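Local coordinates for protein STING-associated CdnE c-di-GMP synthase (Flavobacteriaceae, PDB 6WT8) that probably synthesises the cyclic dinucleotide c-di-GMP from GTP, the signal that a partner STING receptor senses in bacterial CBASS antiphage defence, at residues A[84-89]-A[110-115]; A[106-111]-A[196-201]; A[304-309]-A[349-354]. All coordinates share one frame; numbering follows the deposited sequence.

Contact 1. Residues A[84-89]-A[110-115]; sequences LVDFER and ITNKSS
Asp86 and Ile110 form an antiparallel hydrogen-bonded pair, with Asp86 N to Ile110 O and Ile110 N to Asp86 O both at 2.8 Å, between strands whose short axes run at 140°. Val85 and Thr111 follow as a non-hydrogen-bonded pair, and Asn112 N then reaches Leu84 O at 3.1 Å. The side chain of Asn112 carries the polar contact. Its CG stands between backbone N and carbonyl carbon (chi1 63°), which turns the amide back across the strand at about a right angle to Asp86. Asn112 ND2 meets Asp86 OD1 at 2.9 Å along an almost straight N-H, coming down from above the carboxylate plane. The other oxygen, Asp86 OD2, is taken by Tyr202. Further along, Ile110 CD1 packs against Glu88 CG at 3.8 Å, while the Glu88 carboxylate goes on to a salt bridge with Lys214. At the opposite end Leu84 CD2 lies 4.0 Å from Lys113 CE, and Lys113 NZ bonds to Asn83 O. With one oxygen on an amide and the other on a phenol, the Asp86 carboxylate should have little freedom to rotate, and its bond to Asn112 ties residues 110-112 to the neighbouring antiparallel strand through side chains as well as backbone.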
ATOM      1  N   LEU A  84      13.130 -19.179  13.983  1.00 15.26           N
ATOM      2  CA  LEU A  84      14.058 -18.070  13.753  1.00 16.33           C
ATOM      3  C   LEU A  84      13.395 -16.814  13.220  1.00 14.34           C
ATOM      4  O   LEU A  84      14.055 -15.768  13.156  1.00 15.92           O
ATOM      5  CB  LEU A  84      15.158 -18.495  12.745  1.00 16.55           C
ATOM      6  CG  LEU A  84      16.070 -19.643  13.258  1.00 20.14           C
ATOM      7  CD1 LEU A  84      17.145 -19.913  12.168  1.00 23.36           C
ATOM      8  CD2 LEU A  84      16.764 -19.290  14.543  1.00 22.77           C
ATOM      9  N   VAL A  85      12.112 -16.869  12.837  1.00 12.93           N
ATOM     10  CA  VAL A  85      11.487 -15.752  12.159  1.00 12.70           C
ATOM     11  C   VAL A  85      10.050 -15.553  12.640  1.00 14.16           C
ATOM     12  O   VAL A  85       9.377 -16.476  13.128  1.00 15.96           O
ATOM     13  CB  VAL A  85      11.462 -15.973  10.624  1.00 13.88           C
ATOM     14  CG1 VAL A  85      12.860 -15.991  10.044  1.00 15.29           C
ATOM     15  CG2 VAL A  85      10.650 -17.237  10.233  1.00 14.15           C
ATOM     16  N   ASP A  86       9.588 -14.307  12.480  1.00 13.46           N
ATOM     17  CA  ASP A  86       8.169 -13.972  12.432  1.00 13.40           C
ATOM     18  C   ASP A  86       7.675 -13.883  10.998  1.00 14.43           C
ATOM     19  O   ASP A  86       8.428 -13.554  10.079  1.00 16.57           O
ATOM     20  CB  ASP A  86       7.917 -12.609  13.057  1.00 16.30           C
ATOM     21  CG  ASP A  86       8.234 -12.556  14.552  1.00 20.04           C
ATOM     22  OD1 ASP A  86       8.238 -13.596  15.265  1.00 20.07           O
ATOM     23  OD2 ASP A  86       8.404 -11.401  15.036  1.00 26.22           O
ATOM     24  N   PHE A  87       6.394 -14.128  10.807  1.00 13.16           N
ATOM     25  CA  PHE A  87       5.806 -14.021   9.481  1.00 13.42           C
ATOM     26  C   PHE A  87       4.810 -12.893   9.429  1.00 15.68           C
ATOM     27  O   PHE A  87       3.914 -12.806  10.277  1.00 17.98           O
ATOM     28  CB  PHE A  87       5.110 -15.319   9.077  1.00 15.02           C
ATOM     29  CG  PHE A  87       6.067 -16.487   8.944  1.00 13.31           C
ATOM     30  CD1 PHE A  87       6.830 -16.592   7.777  1.00 15.50           C
ATOM     31  CD2 PHE A  87       6.240 -17.443   9.969  1.00 13.54           C
ATOM     32  CE1 PHE A  87       7.757 -17.608   7.635  1.00 15.87           C
ATOM     33  CE2 PHE A  87       7.157 -18.452   9.819  1.00 16.82           C
ATOM     34  CZ  PHE A  87       7.920 -18.514   8.660  1.00 16.76           C
ATOM     35  N   GLU A  88       4.911 -12.099   8.372  1.00 14.53           N
ATOM     36  CA  GLU A  88       3.994 -10.995   8.142  1.00 14.22           C
ATOM     37  C   GLU A  88       3.691 -10.910   6.652  1.00 13.50           C
ATOM     38  O   GLU A  88       4.035 -11.793   5.863  1.00 14.87           O
ATOM     39  CB  GLU A  88       4.611  -9.680   8.641  1.00 14.74           C
ATOM     40  CG  GLU A  88       4.903  -9.631  10.158  1.00 19.57           C
ATOM     41  CD  GLU A  88       3.644  -9.685  11.043  1.00 25.68           C
ATOM     42  OE1 GLU A  88       2.496  -9.441  10.581  1.00 24.89           O
ATOM     43  OE2 GLU A  88       3.843  -9.982  12.240  1.00 30.43           O
ATOM     44  N   ARG A  89       2.928  -9.872   6.254  1.00 13.25           N
ATOM     45  CA  ARG A  89       2.550  -9.674   4.864  1.00 13.96           C
ATOM     46  C   ARG A  89       2.728  -8.218   4.493  1.00 15.55           C
ATOM     47  O   ARG A  89       2.612  -7.331   5.337  1.00 17.35           O
ATOM     48  CB  ARG A  89       1.060 -10.026   4.624  1.00 15.73           C
ATOM     49  CG  ARG A  89       0.655 -11.472   4.959  1.00 15.17           C
ATOM     50  CD  ARG A  89       1.322 -12.464   4.032  1.00 16.50           C
ATOM     51  NE  ARG A  89       0.774 -13.785   4.369  1.00 16.22           N
ATOM     52  CZ  ARG A  89       1.332 -14.626   5.262  1.00 16.79           C
ATOM     53  NH1 ARG A  89       2.477 -14.296   5.849  1.00 16.65           N
ATOM     54  NH2 ARG A  89       0.738 -15.796   5.564  1.00 18.41           N
ATOM     55  N   ILE A 110      10.807 -12.466   8.978  1.00 14.10           N
ATOM     56  CA  ILE A 110      11.649 -11.478   9.628  1.00 12.91           C
ATOM     57  C   ILE A 110      12.386 -12.186  10.749  1.00 14.25           C
ATOM     58  O   ILE A 110      11.754 -12.708  11.682  1.00 15.66           O
ATOM     59  CB  ILE A 110      10.774 -10.322  10.171  1.00 12.87           C
ATOM     60  CG1 ILE A 110       9.825  -9.797   9.084  1.00 14.98           C
ATOM     61  CG2 ILE A 110      11.697  -9.238  10.655  1.00 16.83           C
ATOM     62  CD1 ILE A 110       8.632  -8.946   9.649  1.00 21.52           C
ATOM     63  N   THR A 111      13.722 -12.188  10.710  1.00 13.85           N
ATOM     64  CA  THR A 111      14.447 -12.804  11.808  1.00 14.21           C
ATOM     65  C   THR A 111      14.102 -12.100  13.121  1.00 15.33           C
ATOM     66  O   THR A 111      13.906 -10.878  13.149  1.00 19.31           O
ATOM     67  CB  THR A 111      15.941 -12.735  11.531  1.00 16.92           C
ATOM     68  OG1 THR A 111      16.343 -11.375  11.256  1.00 19.07           O
ATOM     69  CG2 THR A 111      16.272 -13.667  10.388  1.00 18.59           C
ATOM     70  N   ASN A 112      13.906 -12.882  14.197  1.00 16.85           N
ATOM     71  CA  ASN A 112      13.289 -12.296  15.394  1.00 18.24           C
ATOM     72  C   ASN A 112      14.142 -12.492  16.648  1.00 23.48           C
ATOM     73  O   ASN A 112      13.625 -12.264  17.751  1.00 27.14           O
ATOM     74  CB  ASN A 112      11.867 -12.863  15.614  1.00 19.54           C
ATOM     75  CG  ASN A 112      11.873 -14.376  15.864  1.00 20.23           C
ATOM     76  OD1 ASN A 112      12.934 -14.985  16.073  1.00 22.69           O
ATOM     77  ND2 ASN A 112      10.688 -14.983  15.846  1.00 21.19           N
ATOM     78  N   LYS A 113      15.391 -12.904  16.497  1.00 23.16           N
ATOM     79  CA  LYS A 113      16.364 -13.074  17.585  1.00 33.66           C
ATOM     80  C   LYS A 113      17.132 -11.815  17.915  1.00 35.45           C
ATOM     81  O   LYS A 113      17.708 -11.713  19.011  1.00 35.57           O
ATOM     82  CB  LYS A 113      17.442 -14.069  17.200  1.00 33.59           C
ATOM     83  CG  LYS A 113      16.978 -15.429  16.881  1.00 43.07           C
ATOM     84  CD  LYS A 113      16.251 -15.994  18.044  1.00 46.74           C
ATOM     85  CE  LYS A 113      16.471 -17.488  18.092  1.00 52.63           C
ATOM     86  NZ  LYS A 113      15.252 -18.096  18.691  1.00 55.98           N
ATOM     87  N   SER A 114      17.311 -10.958  16.919  1.00 26.39           N
ATOM     88  CA  SER A 114      18.037  -9.709  17.061  1.00 30.77           C
ATOM     89  C   SER A 114      17.373  -8.723  16.130  1.00 25.56           C
ATOM     90  O   SER A 114      16.659  -9.111  15.200  1.00 28.20           O
ATOM     91  CB  SER A 114      19.519  -9.859  16.712  1.00 40.23           C
ATOM     92  OG  SER A 114      19.655 -10.300  15.375  1.00 50.93           O
ATOM     93  N   SER A 115      17.521  -7.452  16.453  1.00 28.88           N
ATOM     94  CA  SER A 115      16.898  -6.410  15.673  1.00 24.93           C
ATOM     95  C   SER A 115      17.898  -5.280  15.485  1.00 23.47           C
ATOM     96  O   SER A 115      18.757  -5.042  16.326  1.00 29.55           O
ATOM     97  CB  SER A 115      15.647  -5.898  16.376  1.00 26.01           C
ATOM     98  OG  SER A 115      15.024  -4.883  15.626  1.00 39.05           O
TER

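Contact 2. Residues A[106-111]-A[196-201]; sequences DLVQIT and DVVTAT
The carboxylates of Asp106 and Asp196 sit side by side, pointing the same way but with planes 87° apart, and Asp106 OD1 is 4.2 Å from Asp196 OD2. One water joins the two strands here, donating to Asp106 OD1 at 2.7 Å and accepting from Asp196 N at 2.9 Å. Gln90 holds Asp106 OD2, and Lys180 with Ser183 holds Asp196 OD1. Carboxylates on adjacent parallel strands are consistent with the metal-binding acidic cluster of nucleotidyltransferases; no metal lies between these two here. The third flat group, the Gln109 carboxamide, is brought alongside Thr199 by a CG placed between backbone N and carbonyl carbon (chi1 63°) and an extended chain beyond. Its NE2 donates to Thr199 OG1 at 3.0 Å, close to the amide plane; Ser165 also bonds NE2 while His81 takes OE1, so the amide is fixed at both ends. Beside it Leu107 CD2 packs on Val197 CG1 at 4.0 Å. The parallel strands are in register, with Val198 N to Leu107 O and Gln109 N to Val198 O both at 2.8 Å. Helices 60-81 and 154-172 pack on the Leu107, Gln109 and Thr199 face; strand 85-90 flanks 106-111 on its other side, and strand 218-221 pairs antiparallel with 192-204, setting Ile219 and Ile221 beside Val108, Val198 and Ala200.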
ATOM      1  N   ASP A 106       2.741 -10.032  -0.597  1.00 14.82           N
ATOM      2  CA  ASP A 106       4.054 -10.662  -0.404  1.00 13.55           C
ATOM      3  C   ASP A 106       4.108 -11.278   0.988  1.00 16.00           C
ATOM      4  O   ASP A 106       3.593 -10.694   1.968  1.00 16.15           O
ATOM      5  CB  ASP A 106       5.214  -9.647  -0.417  1.00 14.47           C
ATOM      6  CG  ASP A 106       5.424  -8.930  -1.700  1.00 24.79           C
ATOM      7  OD1 ASP A 106       5.069  -9.423  -2.768  1.00 20.13           O
ATOM      8  OD2 ASP A 106       6.038  -7.829  -1.638  1.00 21.70           O
ATOM      9  N   LEU A 107       4.763 -12.435   1.099  1.00 13.74           N
ATOM     10  CA  LEU A 107       5.040 -12.997   2.415  1.00 12.98           C
ATOM     11  C   LEU A 107       6.379 -12.459   2.918  1.00 13.64           C
ATOM     12  O   LEU A 107       7.378 -12.471   2.178  1.00 15.09           O
ATOM     13  CB  LEU A 107       5.095 -14.528   2.310  1.00 12.79           C
ATOM     14  CG  LEU A 107       5.405 -15.266   3.645  1.00 16.61           C
ATOM     15  CD1 LEU A 107       4.805 -16.645   3.580  1.00 24.97           C
ATOM     16  CD2 LEU A 107       6.935 -15.404   3.872  1.00 18.25           C
ATOM     17  N   VAL A 108       6.412 -11.956   4.159  1.00 11.74           N
ATOM     18  CA  VAL A 108       7.641 -11.432   4.743  1.00 13.39           C
ATOM     19  C   VAL A 108       8.023 -12.329   5.903  1.00 13.10           C
ATOM     20  O   VAL A 108       7.213 -12.544   6.825  1.00 14.79           O
ATOM     21  CB  VAL A 108       7.451  -9.980   5.230  1.00 13.17           C
ATOM     22  CG1 VAL A 108       8.816  -9.390   5.595  1.00 15.91           C
ATOM     23  CG2 VAL A 108       6.855  -9.147   4.133  1.00 14.74           C
ATOM     24  N   GLN A 109       9.252 -12.829   5.915  1.00 12.74           N
ATOM     25  CA  GLN A 109       9.763 -13.565   7.069  1.00 12.91           C
ATOM     26  C   GLN A 109      10.893 -12.750   7.677  1.00 13.71           C
ATOM     27  O   GLN A 109      11.764 -12.257   6.956  1.00 13.43           O
ATOM     28  CB  GLN A 109      10.168 -14.976   6.703  1.00 14.67           C
ATOM     29  CG  GLN A 109      11.305 -15.052   5.714  1.00 13.53           C
ATOM     30  CD  GLN A 109      11.614 -16.498   5.332  1.00 15.41           C
ATOM     31  OE1 GLN A 109      11.170 -17.472   5.975  1.00 15.39           O
ATOM     32  NE2 GLN A 109      12.403 -16.635   4.282  1.00 14.49           N
ATOM     33  N   ILE A 110      10.807 -12.466   8.978  1.00 14.10           N
ATOM     34  CA  ILE A 110      11.649 -11.478   9.628  1.00 12.91           C
ATOM     35  C   ILE A 110      12.386 -12.186  10.749  1.00 14.25           C
ATOM     36  O   ILE A 110      11.754 -12.708  11.682  1.00 15.66           O
ATOM     37  CB  ILE A 110      10.774 -10.322  10.171  1.00 12.87           C
ATOM     38  CG1 ILE A 110       9.825  -9.797   9.084  1.00 14.98           C
ATOM     39  CG2 ILE A 110      11.697  -9.238  10.655  1.00 16.83           C
ATOM     40  CD1 ILE A 110       8.632  -8.946   9.649  1.00 21.52           C
ATOM     41  N   THR A 111      13.722 -12.188  10.710  1.00 13.85           N
ATOM     42  CA  THR A 111      14.447 -12.804  11.808  1.00 14.21           C
ATOM     43  C   THR A 111      14.102 -12.100  13.121  1.00 15.33           C
ATOM     44  O   THR A 111      13.906 -10.878  13.149  1.00 19.31           O
ATOM     45  CB  THR A 111      15.941 -12.735  11.531  1.00 16.92           C
ATOM     46  OG1 THR A 111      16.343 -11.375  11.256  1.00 19.07           O
ATOM     47  CG2 THR A 111      16.272 -13.667  10.388  1.00 18.59           C
ATOM     48  N   ASP A 196       5.709 -13.795  -3.789  1.00 13.34           N
ATOM     49  CA  ASP A 196       7.087 -13.433  -3.456  1.00 15.73           C
ATOM     50  C   ASP A 196       7.326 -13.584  -1.963  1.00 15.42           C
ATOM     51  O   ASP A 196       6.511 -13.158  -1.153  1.00 15.32           O
ATOM     52  CB  ASP A 196       7.394 -11.985  -3.851  1.00 16.01           C
ATOM     53  CG  ASP A 196       7.832 -11.831  -5.289  1.00 31.71           C
ATOM     54  OD1 ASP A 196       8.901 -12.377  -5.704  1.00 30.66           O
ATOM     55  OD2 ASP A 196       7.080 -11.149  -6.017  1.00 37.89           O
ATOM     56  N   VAL A 197       8.468 -14.189  -1.606  1.00 14.11           N
ATOM     57  CA  VAL A 197       8.891 -14.416  -0.226  1.00 11.76           C
ATOM     58  C   VAL A 197      10.079 -13.508   0.049  1.00 13.86           C
ATOM     59  O   VAL A 197      11.128 -13.659  -0.585  1.00 14.48           O
ATOM     60  CB  VAL A 197       9.270 -15.895  -0.022  1.00 15.34           C
ATOM     61  CG1 VAL A 197       9.890 -16.117   1.314  1.00 15.60           C
ATOM     62  CG2 VAL A 197       8.026 -16.790  -0.207  1.00 18.07           C
ATOM     63  N   VAL A 198       9.897 -12.574   0.977  1.00 13.77           N
ATOM     64  CA  VAL A 198      10.887 -11.566   1.350  1.00 14.56           C
ATOM     65  C   VAL A 198      11.482 -11.972   2.688  1.00 13.38           C
ATOM     66  O   VAL A 198      10.745 -12.376   3.589  1.00 15.39           O
ATOM     67  CB  VAL A 198      10.167 -10.207   1.436  1.00 15.86           C
ATOM     68  CG1 VAL A 198      11.109  -9.098   1.793  1.00 18.93           C
ATOM     69  CG2 VAL A 198       9.503  -9.939   0.065  1.00 17.63           C
ATOM     70  N   THR A 199      12.813 -11.857   2.810  1.00 12.56           N
ATOM     71  CA  THR A 199      13.543 -12.163   4.035  1.00 12.70           C
ATOM     72  C   THR A 199      14.144 -10.864   4.556  1.00 13.68           C
ATOM     73  O   THR A 199      14.806 -10.144   3.799  1.00 13.83           O
ATOM     74  CB  THR A 199      14.615 -13.204   3.770  1.00 14.19           C
ATOM     75  OG1 THR A 199      14.013 -14.353   3.147  1.00 15.42           O
ATOM     76  CG2 THR A 199      15.377 -13.598   5.033  1.00 17.20           C
ATOM     77  N   ALA A 200      13.913 -10.575   5.832  1.00 12.89           N
ATOM     78  CA  ALA A 200      14.284  -9.288   6.392  1.00 12.60           C
ATOM     79  C   ALA A 200      14.618  -9.427   7.863  1.00 15.27           C
ATOM     80  O   ALA A 200      14.370 -10.460   8.486  1.00 14.72           O
ATOM     81  CB  ALA A 200      13.117  -8.317   6.228  1.00 14.57           C
ATOM     82  N   THR A 201      15.195  -8.373   8.428  1.00 13.21           N
ATOM     83  CA  THR A 201      15.248  -8.251   9.879  1.00 14.43           C
ATOM     84  C   THR A 201      14.451  -7.021  10.310  1.00 15.54           C
ATOM     85  O   THR A 201      14.089  -6.179   9.486  1.00 15.22           O
ATOM     86  CB  THR A 201      16.715  -8.173  10.329  1.00 20.11           C
ATOM     87  OG1 THR A 201      16.778  -8.262  11.766  1.00 24.41           O
ATOM     88  CG2 THR A 201      17.355  -6.877   9.874  1.00 20.03           C
TER
HETATM   89  O   HOH W   1       3.819 -11.561  -3.801  1.00 18.27           O
HETATM   90  O   HOH W   2       6.670  -8.535  -5.140  1.00 46.15           O

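Contact 3. Residues A[304-309]-A[349-354]; sequences ILYQEL and ELDSII
Leu350 O takes the backbone N-H of Ile354 at 2.9 Å, a regular helical bond that sets these two side chains one turn apart, both facing helix 300-314. No hydrogen bond crosses between the segments, and what joins them is hydrocarbon. Leu350 and Tyr306 carry most of the contact: Leu350 CD1 reaches Leu309 CD1 at 3.7 Å, the two side chains crossing at about a right angle. The same methyl lies 3.8 Å from Tyr306 N and 4.1 Å from Leu305 CB, lodged against the turn of the facing helix. The helices run antiparallel, their short axes at 147° and 9.6 Å apart at closest approach, in the all-helical half of the chain; such a C-terminal helical bundle is familiar from the CD-NTase and OAS-like enzymes. Phe259 of helix 253-266 touches both Leu305 and Leu350 on the buried side, and Ile284 of helix 278-287 packs on Leu309. Toward solvent, Tyr306 extends with CG anti to its backbone N (chi1 176°), which lays the ring alongside Asp351. Ring and carboxylate planes are only 18° apart, and Tyr306 CE1 is 3.8 Å from Asp351 CB. Ile354 comes in at about a right angle to the tyrosine, its CD1 resting 3.7 Å from Tyr306 CB.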
ATOM      1  N   ILE A 304     -13.755  16.318  -5.335  1.00 14.79           N
ATOM      2  CA  ILE A 304     -12.787  16.473  -4.228  1.00 17.13           C
ATOM      3  C   ILE A 304     -11.373  16.188  -4.709  1.00 19.81           C
ATOM      4  O   ILE A 304     -10.419  16.918  -4.417  1.00 16.71           O
ATOM      5  CB  ILE A 304     -13.157  15.530  -3.071  1.00 19.08           C
ATOM      6  CG1 ILE A 304     -14.391  16.013  -2.379  1.00 19.20           C
ATOM      7  CG2 ILE A 304     -11.976  15.351  -2.042  1.00 21.54           C
ATOM      8  CD1 ILE A 304     -14.283  17.338  -1.669  1.00 22.64           C
ATOM      9  N   LEU A 305     -11.215  15.089  -5.435  1.00 15.38           N
ATOM     10  CA  LEU A 305      -9.902  14.724  -5.965  1.00 13.65           C
ATOM     11  C   LEU A 305      -9.383  15.766  -6.952  1.00 15.03           C
ATOM     12  O   LEU A 305      -8.192  16.129  -6.910  1.00 16.06           O
ATOM     13  CB  LEU A 305      -9.980  13.355  -6.605  1.00 15.24           C
ATOM     14  CG  LEU A 305     -10.113  12.208  -5.595  1.00 17.39           C
ATOM     15  CD1 LEU A 305     -10.416  10.909  -6.379  1.00 18.87           C
ATOM     16  CD2 LEU A 305      -8.772  12.025  -4.844  1.00 19.43           C
ATOM     17  N   TYR A 306     -10.248  16.256  -7.851  1.00 14.89           N
ATOM     18  CA  TYR A 306      -9.821  17.298  -8.776  1.00 15.42           C
ATOM     19  C   TYR A 306      -9.358  18.529  -8.027  1.00 17.73           C
ATOM     20  O   TYR A 306      -8.313  19.103  -8.365  1.00 18.50           O
ATOM     21  CB  TYR A 306     -10.944  17.648  -9.743  1.00 16.66           C
ATOM     22  CG  TYR A 306     -10.593  18.780 -10.658  1.00 16.36           C
ATOM     23  CD1 TYR A 306      -9.770  18.600 -11.730  1.00 17.00           C
ATOM     24  CD2 TYR A 306     -11.165  20.035 -10.495  1.00 23.04           C
ATOM     25  CE1 TYR A 306      -9.421  19.613 -12.581  1.00 18.14           C
ATOM     26  CE2 TYR A 306     -10.807  21.078 -11.351  1.00 28.05           C
ATOM     27  CZ  TYR A 306      -9.940  20.844 -12.397  1.00 22.54           C
ATOM     28  OH  TYR A 306      -9.604  21.842 -13.271  1.00 25.19           O
ATOM     29  N   GLN A 307     -10.113  18.942  -7.003  1.00 17.11           N
ATOM     30  CA  GLN A 307      -9.699  20.091  -6.213  1.00 18.24           C
ATOM     31  C   GLN A 307      -8.346  19.836  -5.540  1.00 16.78           C
ATOM     32  O   GLN A 307      -7.485  20.706  -5.519  1.00 20.16           O
ATOM     33  CB  GLN A 307     -10.782  20.436  -5.186  1.00 19.94           C
ATOM     34  CG  GLN A 307     -12.079  20.908  -5.772  1.00 25.62           C
ATOM     35  CD  GLN A 307     -13.182  20.917  -4.670  1.00 35.03           C
ATOM     36  OE1 GLN A 307     -12.986  21.491  -3.600  1.00 40.87           O
ATOM     37  NE2 GLN A 307     -14.295  20.228  -4.913  1.00 38.89           N
ATOM     38  N   GLU A 308      -8.134  18.652  -4.994  1.00 15.20           N
ATOM     39  CA  GLU A 308      -6.870  18.399  -4.330  1.00 15.97           C
ATOM     40  C   GLU A 308      -5.706  18.433  -5.310  1.00 16.30           C
ATOM     41  O   GLU A 308      -4.652  19.034  -5.018  1.00 17.26           O
ATOM     42  CB  GLU A 308      -6.931  17.040  -3.647  1.00 16.43           C
ATOM     43  CG  GLU A 308      -5.622  16.634  -2.987  1.00 18.09           C
ATOM     44  CD  GLU A 308      -5.247  17.528  -1.794  1.00 24.16           C
ATOM     45  OE1 GLU A 308      -6.094  18.289  -1.302  1.00 24.43           O
ATOM     46  OE2 GLU A 308      -4.085  17.418  -1.355  1.00 26.53           O
ATOM     47  N   LEU A 309      -5.841  17.771  -6.475  1.00 15.32           N
ATOM     48  CA  LEU A 309      -4.729  17.838  -7.436  1.00 13.75           C
ATOM     49  C   LEU A 309      -4.489  19.253  -7.917  1.00 18.03           C
ATOM     50  O   LEU A 309      -3.328  19.656  -8.040  1.00 16.86           O
ATOM     51  CB  LEU A 309      -4.985  16.924  -8.622  1.00 15.30           C
ATOM     52  CG  LEU A 309      -5.168  15.442  -8.267  1.00 15.23           C
ATOM     53  CD1 LEU A 309      -5.188  14.628  -9.548  1.00 19.23           C
ATOM     54  CD2 LEU A 309      -4.107  14.898  -7.385  1.00 18.38           C
ATOM     55  N   GLU A 349      -7.696  14.391 -16.729  1.00 14.03           N
ATOM     56  CA  GLU A 349      -8.657  13.305 -16.844  1.00 15.96           C
ATOM     57  C   GLU A 349      -9.826  13.544 -15.915  1.00 16.15           C
ATOM     58  O   GLU A 349     -10.979  13.345 -16.314  1.00 15.57           O
ATOM     59  CB  GLU A 349      -8.033  11.938 -16.487  1.00 14.40           C
ATOM     60  CG  GLU A 349      -6.865  11.520 -17.405  1.00 17.39           C
ATOM     61  CD  GLU A 349      -7.314  11.233 -18.822  1.00 29.61           C
ATOM     62  OE1 GLU A 349      -8.543  11.118 -19.060  1.00 26.99           O
ATOM     63  OE2 GLU A 349      -6.449  11.209 -19.724  1.00 30.09           O
ATOM     64  N   LEU A 350      -9.565  13.947 -14.661  1.00 15.09           N
ATOM     65  CA  LEU A 350     -10.694  14.214 -13.750  1.00 13.75           C
ATOM     66  C   LEU A 350     -11.560  15.361 -14.263  1.00 14.68           C
ATOM     67  O   LEU A 350     -12.790  15.317 -14.118  1.00 17.76           O
ATOM     68  CB  LEU A 350     -10.191  14.549 -12.335  1.00 13.85           C
ATOM     69  CG  LEU A 350      -9.403  13.438 -11.685  1.00 17.83           C
ATOM     70  CD1 LEU A 350      -8.738  13.966 -10.427  1.00 21.80           C
ATOM     71  CD2 LEU A 350     -10.365  12.346 -11.298  1.00 22.71           C
ATOM     72  N   ASP A 351     -10.940  16.404 -14.858  1.00 14.86           N
ATOM     73  CA  ASP A 351     -11.743  17.495 -15.408  1.00 17.49           C
ATOM     74  C   ASP A 351     -12.680  16.967 -16.489  1.00 18.18           C
ATOM     75  O   ASP A 351     -13.864  17.342 -16.546  1.00 19.49           O
ATOM     76  CB  ASP A 351     -10.784  18.523 -15.991  1.00 19.46           C
ATOM     77  CG  ASP A 351     -11.449  19.825 -16.409  1.00 35.90           C
ATOM     78  OD1 ASP A 351     -12.437  20.242 -15.782  1.00 38.38           O
ATOM     79  OD2 ASP A 351     -10.915  20.458 -17.340  1.00 41.36           O
ATOM     80  N   SER A 352     -12.159  16.123 -17.382  1.00 15.16           N
ATOM     81  CA  SER A 352     -13.013  15.544 -18.426  1.00 17.70           C
ATOM     82  C   SER A 352     -14.147  14.722 -17.845  1.00 17.02           C
ATOM     83  O   SER A 352     -15.268  14.751 -18.350  1.00 19.31           O
ATOM     84  CB  SER A 352     -12.191  14.639 -19.318  1.00 20.88           C
ATOM     85  OG  SER A 352     -11.316  15.437 -20.092  1.00 24.43           O
ATOM     86  N   ILE A 353     -13.844  13.892 -16.854  1.00 15.24           N
ATOM     87  CA  ILE A 353     -14.879  13.058 -16.224  1.00 14.07           C
ATOM     88  C   ILE A 353     -15.969  13.931 -15.621  1.00 19.09           C
ATOM     89  O   ILE A 353     -17.159  13.635 -15.748  1.00 17.59           O
ATOM     90  CB  ILE A 353     -14.247  12.144 -15.164  1.00 16.66           C
ATOM     91  CG1 ILE A 353     -13.356  11.123 -15.875  1.00 16.49           C
ATOM     92  CG2 ILE A 353     -15.312  11.463 -14.305  1.00 16.95           C
ATOM     93  CD1 ILE A 353     -12.460  10.230 -14.939  1.00 20.47           C
ATOM     94  N   ILE A 354     -15.575  14.995 -14.920  1.00 17.60           N
ATOM     95  CA  ILE A 354     -16.555  15.865 -14.275  1.00 16.50           C
ATOM     96  C   ILE A 354     -17.400  16.542 -15.332  1.00 18.45           C
ATOM     97  O   ILE A 354     -18.627  16.644 -15.205  1.00 19.44           O
ATOM     98  CB  ILE A 354     -15.830  16.885 -13.389  1.00 16.58           C
ATOM     99  CG1 ILE A 354     -15.282  16.215 -12.111  1.00 18.12           C
ATOM    100  CG2 ILE A 354     -16.808  18.022 -12.989  1.00 17.67           C
ATOM    101  CD1 ILE A 354     -14.181  17.015 -11.399  1.00 18.12           C
TER

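Overall arrangement
Contacts 1 and 2 belong to one sheet and share strand 106-112, which pairs antiparallel with strand 85-90 in contact 1 and parallel with strand 192-204 in contact 2. Their centres lie 8 Å apart, they have Ile110 and Thr111 in common, and Phe87 of the first touches Gln109 of the second. The presumed catalytic end of this sheet is at the start of segments 106-111 and 196-201, while the Asn112 end of contact 1 lies at the other end of strand 106-112. Contact 3 is on the opposite side of the chain's centre, in the helical part: its centre is 43 Å from that of contact 1 and 38 Å from that of contact 2, and the nearest atoms in either case are about 25 Å away.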